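Local coordinates for CRISPR-associated endoribonuclease Cas6 1 (Methanocaldococcus jannaschii DSM 2661, PDB 5YI6), which probably acts as the endoribonuclease that processes CRISPR transcripts into crRNA for antiviral defence, at residues 29-32 against 33-37; 93-96 against 97-101. All blocks are in the same frame, centred on the assembly; numbering follows the deposited sequence.

Contact 1: residues 29-32 against 33-37; sequences SAIY and NKIHS. With PO4 (phosphate ion), chain I.
The ring of Y32 lies over the imidazole of H36, one turn further along, in an offset stack that closes the C-terminal end of helix 23-35. This is the first helix of a ferredoxin-like (βαββαβ) unit, the fold of the RAMP protein superfamily, to which Cas6 belongs. The ring centroids are 3.9 Å apart and the planes differ by 18°. Closest approach is between Y32 CE1 and H36 CE1, 3.2 Å, while H36 ND1 sits above the middle of the phenol ring. Y32 reaches this place because its CG is trans to the backbone N (chi1 180°), which carries the ring toward the helix end.

The stack is coupled to the backbone. Y32 O accepts from H36 N at 3.0 Å and from H36 ND1 at 2.9 Å; Y32 O lies in the imidazole plane, so this second bond fixes the rotation of the ring that Y32 covers. Y32 O and Q50 O thus hold the two ring nitrogens, ND1 and NE2. Y32 is assigned as the proton acceptor by similarity, and the stack is consistent with H36 helping to position it.

Elsewhere, I31 CG2 packs on I35 CD1 on the buried side. N33 OD1 lies at the edge of the Y32 ring and takes a hydrogen bond from a water that also contacts S29 OG. A phosphate, probably from the crystallisation liquor, joins K34 and S37, although D101 is the lysine's stronger partner: K34 NZ donates to phosphate O4 at 3.0 Å, and S37 OG to O3 at 3.0 Å.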
loop_
_atom_site.group_PDB
_atom_site.type_symbol
_atom_site.label_atom_id
_atom_site.label_comp_id
_atom_site.label_asym_id
_atom_site.label_seq_id
_atom_site.Cartn_x
_atom_site.Cartn_y
_atom_site.Cartn_z
ATOM N N SER A 29 -4.215 10.244 4.143
ATOM C CA SER A 29 -4.922 10.979 5.195
ATOM C C SER A 29 -6.369 10.492 5.343
ATOM O O SER A 29 -6.871 10.328 6.460
ATOM C CB SER A 29 -4.890 12.485 4.873
ATOM O OG SER A 29 -5.665 13.212 5.798
ATOM N N ALA A 30 -7.062 10.265 4.229
ATOM C CA ALA A 30 -8.458 9.820 4.312
ATOM C C ALA A 30 -8.568 8.453 4.978
ATOM O O ALA A 30 -9.460 8.217 5.804
ATOM C CB ALA A 30 -9.077 9.772 2.910
ATOM N N ILE A 31 -7.659 7.542 4.632
ATOM C CA ILE A 31 -7.709 6.200 5.223
ATOM C C ILE A 31 -7.418 6.282 6.717
ATOM O O ILE A 31 -8.113 5.663 7.544
ATOM C CB ILE A 31 -6.732 5.256 4.498
ATOM C CG1 ILE A 31 -7.211 4.971 3.049
ATOM C CG2 ILE A 31 -6.514 3.964 5.318
ATOM C CD1 ILE A 31 -8.592 4.323 2.974
ATOM N N TYR A 32 -6.360 7.028 7.078
ATOM C CA TYR A 32 -6.068 7.234 8.499
ATOM C C TYR A 32 -7.297 7.771 9.237
ATOM O O TYR A 32 -7.661 7.283 10.319
ATOM C CB TYR A 32 -4.883 8.187 8.637
ATOM C CG TYR A 32 -4.523 8.458 10.091
ATOM C CD1 TYR A 32 -3.537 7.709 10.731
ATOM C CD2 TYR A 32 -5.203 9.423 10.824
ATOM C CE1 TYR A 32 -3.215 7.937 12.094
ATOM C CE2 TYR A 32 -4.901 9.643 12.179
ATOM C CZ TYR A 32 -3.899 8.907 12.790
ATOM O OH TYR A 32 -3.616 9.129 14.125
ATOM N N ASN A 33 -7.957 8.787 8.660
ATOM C CA ASN A 33 -9.085 9.410 9.330
ATOM C C ASN A 33 -10.253 8.457 9.482
ATOM O O ASN A 33 -10.945 8.530 10.502
ATOM C CB ASN A 33 -9.516 10.703 8.594
ATOM C CG ASN A 33 -8.447 11.807 8.701
ATOM O OD1 ASN A 33 -7.528 11.710 9.516
ATOM N ND2 ASN A 33 -8.539 12.827 7.843
ATOM N N LYS A 34 -10.477 7.543 8.517
ATOM C CA LYS A 34 -11.533 6.539 8.697
ATOM C C LYS A 34 -11.191 5.613 9.858
ATOM O O LYS A 34 -12.027 5.342 10.723
ATOM C CB LYS A 34 -11.732 5.691 7.428
ATOM C CG LYS A 34 -12.211 6.473 6.180
ATOM C CD LYS A 34 -13.558 7.132 6.461
ATOM C CE LYS A 34 -14.160 7.671 5.132
ATOM N NZ LYS A 34 -15.427 8.426 5.367
ATOM N N ILE A 35 -9.964 5.087 9.868
ATOM C CA ILE A 35 -9.580 4.124 10.914
ATOM C C ILE A 35 -9.696 4.744 12.310
ATOM O O ILE A 35 -10.103 4.072 13.276
ATOM C CB ILE A 35 -8.151 3.608 10.628
ATOM C CG1 ILE A 35 -8.174 2.672 9.398
ATOM C CG2 ILE A 35 -7.556 2.878 11.851
ATOM C CD1 ILE A 35 -6.756 2.362 8.856
ATOM N N HIS A 36 -9.356 6.025 12.443
ATOM C CA HIS A 36 -9.352 6.695 13.735
ATOM C C HIS A 36 -10.615 7.519 13.979
ATOM O O HIS A 36 -10.676 8.297 14.944
ATOM C CB HIS A 36 -8.098 7.540 13.866
ATOM C CG HIS A 36 -6.847 6.717 13.825
ATOM N ND1 HIS A 36 -6.275 6.277 12.650
ATOM C CD2 HIS A 36 -6.097 6.193 14.826
ATOM C CE1 HIS A 36 -5.201 5.552 12.929
ATOM N NE2 HIS A 36 -5.081 5.478 14.243
ATOM N N SER A 37 -11.659 7.277 13.202
ATOM C CA SER A 37 -12.895 8.041 13.309
ATOM C C SER A 37 -13.697 7.710 14.577
ATOM O O SER A 37 -13.749 6.567 15.031
ATOM C CB SER A 37 -13.765 7.757 12.068
ATOM O OG SER A 37 -15.015 8.412 12.191
HETATM P P PO4 I . -14.723 10.704 8.628
HETATM O O1 PO4 I . -13.273 10.288 8.451
HETATM O O2 PO4 I . -14.766 12.059 9.306
HETATM O O3 PO4 I . -15.475 9.716 9.507
HETATM O O4 PO4 I . -15.383 10.802 7.264
HETATM O O HOH W 1 -4.917 12.493 8.479
#

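Contact 2: residues 93-96 against 97-101; sequences NFVA and GLLED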
loop_
_atom_site.group_PDB
_atom_site.type_symbol
_atom_site.label_atom_id
_atom_site.label_comp_id
_atom_site.label_asym_id
_atom_site.label_seq_id
_atom_site.Cartn_x
_atom_site.Cartn_y
_atom_site.Cartn_z
ATOM N N ASN A 93 -13.134 -6.063 9.545
ATOM C CA ASN A 93 -13.729 -4.988 10.334
ATOM C C ASN A 93 -13.694 -3.659 9.596
ATOM O O ASN A 93 -14.678 -2.901 9.618
ATOM C CB ASN A 93 -12.990 -4.856 11.667
ATOM C CG ASN A 93 -13.396 -5.926 12.669
ATOM O OD1 ASN A 93 -14.087 -6.874 12.337
ATOM N ND2 ASN A 93 -12.888 -5.811 13.880
ATOM N N PHE A 94 -12.550 -3.339 8.974
ATOM C CA PHE A 94 -12.424 -2.074 8.250
ATOM C C PHE A 94 -13.395 -2.035 7.067
ATOM O O PHE A 94 -14.077 -1.024 6.848
ATOM C CB PHE A 94 -10.957 -1.889 7.815
ATOM C CG PHE A 94 -10.630 -0.528 7.267
ATOM C CD1 PHE A 94 -11.431 0.580 7.551
ATOM C CD2 PHE A 94 -9.476 -0.352 6.496
ATOM C CE1 PHE A 94 -11.081 1.849 7.063
ATOM C CE2 PHE A 94 -9.147 0.905 5.979
ATOM C CZ PHE A 94 -9.962 2.001 6.275
ATOM N N VAL A 95 -13.493 -3.136 6.314
ATOM C CA VAL A 95 -14.425 -3.184 5.184
ATOM C C VAL A 95 -15.865 -2.993 5.665
ATOM O O VAL A 95 -16.637 -2.252 5.053
ATOM C CB VAL A 95 -14.275 -4.522 4.421
ATOM C CG1 VAL A 95 -15.511 -4.827 3.512
ATOM C CG2 VAL A 95 -13.013 -4.536 3.578
ATOM N N ALA A 96 -16.260 -3.658 6.758
ATOM C CA ALA A 96 -17.634 -3.474 7.246
ATOM C C ALA A 96 -17.903 -2.007 7.590
ATOM O O ALA A 96 -18.997 -1.476 7.312
ATOM C CB ALA A 96 -17.883 -4.360 8.467
ATOM N N GLY A 97 -16.915 -1.341 8.205
ATOM C CA GLY A 97 -17.082 0.073 8.516
ATOM C C GLY A 97 -17.161 0.936 7.263
ATOM O O GLY A 97 -17.997 1.838 7.169
ATOM N N LEU A 98 -16.281 0.682 6.293
ATOM C CA LEU A 98 -16.290 1.454 5.044
ATOM C C LEU A 98 -17.622 1.282 4.306
ATOM O O LEU A 98 -18.143 2.231 3.706
ATOM C CB LEU A 98 -15.143 0.980 4.138
ATOM C CG LEU A 98 -13.722 1.410 4.596
ATOM C CD1 LEU A 98 -12.643 0.522 3.933
ATOM C CD2 LEU A 98 -13.502 2.897 4.253
ATOM N N LEU A 99 -18.137 0.061 4.280
ATOM C CA LEU A 99 -19.407 -0.180 3.575
ATOM C C LEU A 99 -20.576 0.478 4.297
ATOM O O LEU A 99 -21.470 1.023 3.645
ATOM C CB LEU A 99 -19.660 -1.678 3.396
ATOM C CG LEU A 99 -18.743 -2.309 2.347
ATOM C CD1 LEU A 99 -18.861 -3.814 2.377
ATOM C CD2 LEU A 99 -19.039 -1.753 0.942
ATOM N N GLU A 100 -20.581 0.454 5.641
ATOM C CA GLU A 100 -21.652 1.111 6.388
ATOM C C GLU A 100 -21.595 2.634 6.223
ATOM O O GLU A 100 -22.619 3.294 6.027
ATOM C CB GLU A 100 -21.576 0.723 7.878
ATOM C CG GLU A 100 -22.625 1.467 8.728
ATOM C CD GLU A 100 -22.588 1.121 10.216
ATOM O OE1 GLU A 100 -21.963 0.126 10.616
ATOM O OE2 GLU A 100 -23.204 1.866 10.989
ATOM N N ASP A 101 -20.405 3.216 6.344
ATOM C CA ASP A 101 -20.206 4.632 6.079
ATOM C C ASP A 101 -20.644 4.978 4.652
ATOM O O ASP A 101 -21.507 5.849 4.432
ATOM C CB ASP A 101 -18.711 4.930 6.338
ATOM C CG ASP A 101 -18.287 6.340 6.007
ATOM O OD1 ASP A 101 -19.065 7.119 5.421
ATOM O OD2 ASP A 101 -17.131 6.673 6.336
#
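L98 sits on F94 twice over, through its backbone amide and through its side chain, in the last turns of helix 88-101, the second helix of the ferredoxin-like unit. Four successive i to i+4 bonds cross between 93-96 and 97-101. They satisfy the carbonyls of N93, F94, V95 and A96 with the amides of G97, L98, L99 and E100, the shortest being L98 N to F94 O at 2.8 Å. The D101 amide continues the series by donating to G97 O.

Polar side chains find partners beyond the helix. N93 ND2 donates to R45 O, and E100 OE1 forms a salt bridge with R45 NH1, so one arginine ties down residues two turns apart. D101 OD2 is shared by Y42 OH and the ammonium of K34, while D101 OD1 accepts a weak bond from K103 N where the chain leaves the helix.

Two of these i to i+4 pairs also meet through their apolar side chains. V95 and L99 lie alongside each other facing strand 109-118, with V95 CG1 3.7 Å from L99 CD1. With chi1 at -170°, the F94 ring swings away from its own amide nitrogen to where L98 can cover one face. The resulting CH-pi contact is nearly perpendicular: L98 CD1 stands 3.7 Å from the F94 ring centroid, 9° off the ring normal.

Contact 1 comes first in the chain, at the end of helix 23-35, and contact 2 ends helix 88-101; their centres are about 12 Å apart. The two helices belong to the same N-terminal ferredoxin-like unit, whose antiparallel sheet contains strands 5-12, 78-85 and 109-118. They meet directly. F94 of contact 2 is wedged against I31, K34 and I35 of contact 1, with I35 CG1 3.7 Å from F94 CZ, and K34 NZ forms a 2.6 Å salt bridge to D101 OD2. The interface therefore joins the two helices of the unit, with the side chain of F94 about 8 Å from that of Y32, the proton acceptor assigned by similarity.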